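UL37 (Suid herpesvirus 1, PDB 4K70) is an inner tegument protein of a herpesvirus, present here as its N-terminal half, and probably helps control trafficking of the viral particle inside cells. Local coordinates at residues Tyr57-Glu70 / Val451-Ala465. Numbering follows the deposited sequence.
Sequences YVETGTCEAAVLAE and VAAAERRAGLAHSAA
Cys63 and Val67 of one helix meet Ala454 of another where helices 63-70 and 451-458 run roughly antiparallel, their axes 9.0 Å apart at closest approach and their directions 138° apart. Ala454 gives the close fit: its CB lies 3.5 Å from Val67 CG2 and 3.8 Å from Cys63 SG, with the methyl of Ala66 alongside. With its sulfur anti to the backbone N (chi1 176°), Cys63 reaches across to the Ala454-Glu455 peptide and to Ser463 CB.

At one border Glu64, its chain bent at chi2, curls its carboxylate over the start of helix 464-481. Glu64 OE2 accepts from Ala465 N at 2.9 Å, on its anti side, through a bent bond (137°). Ser463, the N-cap of that helix, also donates through OG to Glu455 OE2 (2.8 Å), a carboxylate that Arg466 pairs with as well. At the other border Arg457 passes the Tyr57 hydroxyl, with CD 3.6 Å from OH, and sets its guanidinium edge against Glu70. Arg457 NH2 donates almost straight to Glu70 OE1 (2.9 Å), from above the carboxylate plane, while the bond from Arg457 NH1 to Glu70 OE2 is weak. Arg113 forms a second salt bridge with Glu70.

An apolar seam of alanine, cysteine and valine between two helical hairpins is thus flanked by a helix-start carboxylate, probably favoured by the helix dipole, and a carboxylate shared by two arginines, which probably keeps Glu70 ionised though buried.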
loop_
_atom_site.group_PDB
_atom_site.type_symbol
_atom_site.label_atom_id
_atom_site.label_comp_id
_atom_site.label_asym_id
_atom_site.label_seq_id
_atom_site.Cartn_x
_atom_site.Cartn_y
_atom_site.Cartn_z
ATOM N N TYR A 57 -32.929 -20.376 -18.108
ATOM C CA TYR A 57 -34.036 -20.253 -17.167
ATOM C C TYR A 57 -35.367 -20.469 -17.876
ATOM O O TYR A 57 -36.244 -21.148 -17.355
ATOM C CB TYR A 57 -34.028 -18.894 -16.464
ATOM C CG TYR A 57 -35.242 -18.686 -15.583
ATOM C CD1 TYR A 57 -35.411 -19.424 -14.416
ATOM C CD2 TYR A 57 -36.217 -17.760 -15.920
ATOM C CE1 TYR A 57 -36.519 -19.249 -13.609
ATOM C CE2 TYR A 57 -37.336 -17.575 -15.116
ATOM C CZ TYR A 57 -37.484 -18.324 -13.965
ATOM O OH TYR A 57 -38.595 -18.147 -13.161
ATOM N N VAL A 58 -35.505 -19.877 -19.057
ATOM C CA VAL A 58 -36.693 -20.054 -19.884
ATOM C C VAL A 58 -37.026 -21.535 -20.115
ATOM O O VAL A 58 -38.185 -21.936 -20.028
ATOM C CB VAL A 58 -36.544 -19.339 -21.245
ATOM C CG1 VAL A 58 -37.578 -19.842 -22.223
ATOM C CG2 VAL A 58 -36.682 -17.833 -21.081
ATOM N N GLU A 59 -36.011 -22.350 -20.385
ATOM C CA GLU A 59 -36.249 -23.740 -20.774
ATOM C C GLU A 59 -36.254 -24.749 -19.615
ATOM O O GLU A 59 -36.855 -25.814 -19.722
ATOM C CB GLU A 59 -35.277 -24.156 -21.887
ATOM C CG GLU A 59 -35.440 -23.290 -23.145
ATOM C CD GLU A 59 -34.595 -23.742 -24.324
ATOM O OE1 GLU A 59 -33.819 -24.711 -24.181
ATOM O OE2 GLU A 59 -34.710 -23.116 -25.405
ATOM N N THR A 60 -35.598 -24.420 -18.511
ATOM C CA THR A 60 -35.530 -25.350 -17.388
ATOM C C THR A 60 -36.251 -24.794 -16.173
ATOM O O THR A 60 -36.625 -25.545 -15.268
ATOM C CB THR A 60 -34.082 -25.677 -16.991
ATOM O OG1 THR A 60 -33.533 -24.580 -16.249
ATOM C CG2 THR A 60 -33.229 -25.944 -18.229
ATOM N N GLY A 61 -36.436 -23.477 -16.151
ATOM C CA GLY A 61 -37.108 -22.822 -15.039
ATOM C C GLY A 61 -36.409 -23.033 -13.712
ATOM O O GLY A 61 -37.000 -22.854 -12.651
ATOM N N THR A 62 -35.138 -23.406 -13.761
ATOM C CA THR A 62 -34.426 -23.752 -12.540
ATOM C C THR A 62 -33.926 -22.533 -11.770
ATOM O O THR A 62 -33.751 -21.437 -12.321
ATOM C CB THR A 62 -33.238 -24.675 -12.808
ATOM O OG1 THR A 62 -32.262 -23.970 -13.581
ATOM C CG2 THR A 62 -33.689 -25.920 -13.557
ATOM N N CYS A 63 -33.696 -22.763 -10.483
ATOM C CA CYS A 63 -33.268 -21.748 -9.542
ATOM C C CYS A 63 -31.827 -21.325 -9.830
ATOM O O CYS A 63 -31.489 -20.144 -9.741
ATOM C CB CYS A 63 -33.398 -22.311 -8.124
ATOM S SG CYS A 63 -32.800 -21.248 -6.822
ATOM N N GLU A 64 -30.990 -22.301 -10.173
ATOM C CA GLU A 64 -29.612 -22.052 -10.592
ATOM C C GLU A 64 -29.558 -21.100 -11.785
ATOM O O GLU A 64 -28.789 -20.138 -11.788
ATOM C CB GLU A 64 -28.909 -23.368 -10.945
ATOM C CG GLU A 64 -28.621 -24.274 -9.746
ATOM C CD GLU A 64 -29.888 -24.779 -9.063
ATOM O OE1 GLU A 64 -30.937 -24.842 -9.735
ATOM O OE2 GLU A 64 -29.836 -25.108 -7.859
ATOM N N ALA A 65 -30.382 -21.370 -12.792
ATOM C CA ALA A 65 -30.455 -20.528 -13.984
ATOM C C ALA A 65 -30.926 -19.116 -13.663
ATOM O O ALA A 65 -30.457 -18.145 -14.259
ATOM C CB ALA A 65 -31.372 -21.156 -15.034
ATOM N N ALA A 66 -31.868 -19.009 -12.730
ATOM C CA ALA A 66 -32.414 -17.716 -12.348
ATOM C C ALA A 66 -31.313 -16.881 -11.708
ATOM O O ALA A 66 -31.094 -15.724 -12.082
ATOM C CB ALA A 66 -33.567 -17.902 -11.378
ATOM N N VAL A 67 -30.633 -17.488 -10.742
ATOM C CA VAL A 67 -29.531 -16.856 -10.016
ATOM C C VAL A 67 -28.397 -16.442 -10.948
ATOM O O VAL A 67 -27.906 -15.304 -10.889
ATOM C CB VAL A 67 -28.974 -17.799 -8.929
ATOM C CG1 VAL A 67 -27.654 -17.269 -8.363
ATOM C CG2 VAL A 67 -30.002 -17.988 -7.821
ATOM N N LEU A 68 -27.993 -17.365 -11.814
ATOM C CA LEU A 68 -26.950 -17.076 -12.788
ATOM C C LEU A 68 -27.310 -15.837 -13.604
ATOM O O LEU A 68 -26.568 -14.855 -13.609
ATOM C CB LEU A 68 -26.717 -18.275 -13.710
ATOM C CG LEU A 68 -25.731 -18.091 -14.870
ATOM C CD1 LEU A 68 -24.303 -17.898 -14.353
ATOM C CD2 LEU A 68 -25.803 -19.276 -15.818
ATOM N N ALA A 69 -28.454 -15.879 -14.285
ATOM C CA ALA A 69 -28.845 -14.798 -15.185
ATOM C C ALA A 69 -28.961 -13.462 -14.472
ATOM O O ALA A 69 -28.466 -12.441 -14.959
ATOM C CB ALA A 69 -30.150 -15.132 -15.870
ATOM N N GLU A 70 -29.638 -13.469 -13.325
ATOM C CA GLU A 70 -29.861 -12.244 -12.566
ATOM C C GLU A 70 -28.587 -11.663 -11.917
ATOM O O GLU A 70 -28.475 -10.439 -11.748
ATOM C CB GLU A 70 -30.954 -12.465 -11.512
ATOM C CG GLU A 70 -32.372 -12.457 -12.098
ATOM C CD GLU A 70 -33.472 -12.513 -11.030
ATOM O OE1 GLU A 70 -33.273 -13.163 -9.984
ATOM O OE2 GLU A 70 -34.542 -11.902 -11.254
ATOM N N VAL A 451 -30.142 -15.485 -3.824
ATOM C CA VAL A 451 -30.373 -16.919 -3.896
ATOM C C VAL A 451 -31.708 -17.267 -3.233
ATOM O O VAL A 451 -32.505 -18.026 -3.785
ATOM C CB VAL A 451 -29.243 -17.710 -3.240
ATOM C CG1 VAL A 451 -29.595 -19.186 -3.185
ATOM C CG2 VAL A 451 -27.943 -17.507 -4.012
ATOM N N ALA A 452 -31.957 -16.690 -2.061
ATOM C CA ALA A 452 -33.208 -16.928 -1.348
ATOM C C ALA A 452 -34.419 -16.400 -2.119
ATOM O O ALA A 452 -35.504 -16.969 -2.030
ATOM C CB ALA A 452 -33.157 -16.329 0.044
ATOM N N ALA A 453 -34.236 -15.325 -2.881
ATOM C CA ALA A 453 -35.312 -14.800 -3.722
ATOM C C ALA A 453 -35.641 -15.758 -4.864
ATOM O O ALA A 453 -36.807 -15.981 -5.190
ATOM C CB ALA A 453 -34.950 -13.432 -4.274
ATOM N N ALA A 454 -34.607 -16.315 -5.478
ATOM C CA ALA A 454 -34.794 -17.268 -6.568
ATOM C C ALA A 454 -35.380 -18.573 -6.038
ATOM O O ALA A 454 -36.147 -19.248 -6.727
ATOM C CB ALA A 454 -33.474 -17.527 -7.276
ATOM N N GLU A 455 -35.003 -18.925 -4.811
ATOM C CA GLU A 455 -35.520 -20.122 -4.159
ATOM C C GLU A 455 -37.022 -20.009 -3.955
ATOM O O GLU A 455 -37.756 -20.973 -4.155
ATOM C CB GLU A 455 -34.822 -20.350 -2.817
ATOM C CG GLU A 455 -33.465 -21.014 -2.926
ATOM C CD GLU A 455 -32.775 -21.148 -1.579
ATOM O OE1 GLU A 455 -33.224 -20.486 -0.620
ATOM O OE2 GLU A 455 -31.787 -21.916 -1.478
ATOM N N ARG A 456 -37.476 -18.822 -3.569
ATOM C CA ARG A 456 -38.897 -18.590 -3.342
ATOM C C ARG A 456 -39.694 -18.584 -4.640
ATOM O O ARG A 456 -40.748 -19.209 -4.721
ATOM C CB ARG A 456 -39.117 -17.294 -2.566
ATOM C CG ARG A 456 -39.007 -17.469 -1.064
ATOM C CD ARG A 456 -37.938 -16.565 -0.479
ATOM N NE ARG A 456 -38.038 -15.205 -1.003
ATOM C CZ ARG A 456 -37.183 -14.229 -0.715
ATOM N NH1 ARG A 456 -36.162 -14.463 0.096
ATOM N NH2 ARG A 456 -37.350 -13.021 -1.242
ATOM N N ARG A 457 -39.193 -17.879 -5.651
ATOM C CA ARG A 457 -39.838 -17.877 -6.958
ATOM C C ARG A 457 -39.954 -19.301 -7.490
ATOM O O ARG A 457 -40.934 -19.649 -8.145
ATOM C CB ARG A 457 -39.074 -16.993 -7.949
ATOM C CG ARG A 457 -39.637 -17.020 -9.368
ATOM C CD ARG A 457 -38.907 -16.039 -10.273
ATOM N NE ARG A 457 -37.467 -16.111 -10.055
ATOM C CZ ARG A 457 -36.635 -15.084 -10.192
ATOM N NH1 ARG A 457 -37.094 -13.893 -10.561
ATOM N NH2 ARG A 457 -35.341 -15.253 -9.955
ATOM N N ALA A 458 -38.954 -20.120 -7.185
ATOM C CA ALA A 458 -38.936 -21.514 -7.608
ATOM C C ALA A 458 -39.804 -22.382 -6.704
ATOM O O ALA A 458 -40.157 -23.500 -7.062
ATOM C CB ALA A 458 -37.505 -22.043 -7.634
ATOM N N GLY A 459 -40.136 -21.866 -5.527
ATOM C CA GLY A 459 -40.932 -22.614 -4.572
ATOM C C GLY A 459 -40.139 -23.656 -3.803
ATOM O O GLY A 459 -40.631 -24.754 -3.560
ATOM N N LEU A 460 -38.910 -23.317 -3.420
ATOM C CA LEU A 460 -38.095 -24.197 -2.581
ATOM C C LEU A 460 -37.562 -23.451 -1.361
ATOM O O LEU A 460 -37.687 -22.226 -1.268
ATOM C CB LEU A 460 -36.915 -24.781 -3.361
ATOM C CG LEU A 460 -36.929 -24.757 -4.890
ATOM C CD1 LEU A 460 -35.627 -25.323 -5.434
ATOM C CD2 LEU A 460 -38.107 -25.531 -5.434
ATOM N N ALA A 461 -36.969 -24.200 -0.434
ATOM C CA ALA A 461 -36.363 -23.624 0.763
ATOM C C ALA A 461 -34.864 -23.917 0.776
ATOM O O ALA A 461 -34.133 -23.481 1.670
ATOM C CB ALA A 461 -37.026 -24.170 2.018
ATOM N N HIS A 462 -34.412 -24.666 -0.225
ATOM C CA HIS A 462 -32.993 -24.960 -0.382
ATOM C C HIS A 462 -32.670 -25.326 -1.823
ATOM O O HIS A 462 -33.448 -25.999 -2.501
ATOM C CB HIS A 462 -32.561 -26.090 0.546
ATOM C CG HIS A 462 -31.094 -26.376 0.495
ATOM N ND1 HIS A 462 -30.140 -25.389 0.624
ATOM C CD2 HIS A 462 -30.417 -27.535 0.326
ATOM C CE1 HIS A 462 -28.937 -25.929 0.541
ATOM N NE2 HIS A 462 -29.076 -27.231 0.359
ATOM N N SER A 463 -31.514 -24.874 -2.286
ATOM C CA SER A 463 -31.113 -25.116 -3.658
ATOM C C SER A 463 -29.675 -25.597 -3.727
ATOM O O SER A 463 -28.893 -25.387 -2.802
ATOM C CB SER A 463 -31.290 -23.843 -4.492
ATOM O OG SER A 463 -30.588 -22.752 -3.921
ATOM N N ALA A 464 -29.341 -26.267 -4.821
ATOM C CA ALA A 464 -27.961 -26.636 -5.100
ATOM C C ALA A 464 -27.156 -25.361 -5.329
ATOM O O ALA A 464 -25.966 -25.302 -5.029
ATOM C CB ALA A 464 -27.893 -27.532 -6.324
ATOM N N ALA A 465 -27.828 -24.347 -5.867
ATOM C CA ALA A 465 -27.230 -23.037 -6.080
ATOM C C ALA A 465 -26.681 -22.494 -4.769
ATOM O O ALA A 465 -25.544 -22.042 -4.706
ATOM C CB ALA A 465 -28.253 -22.082 -6.668
#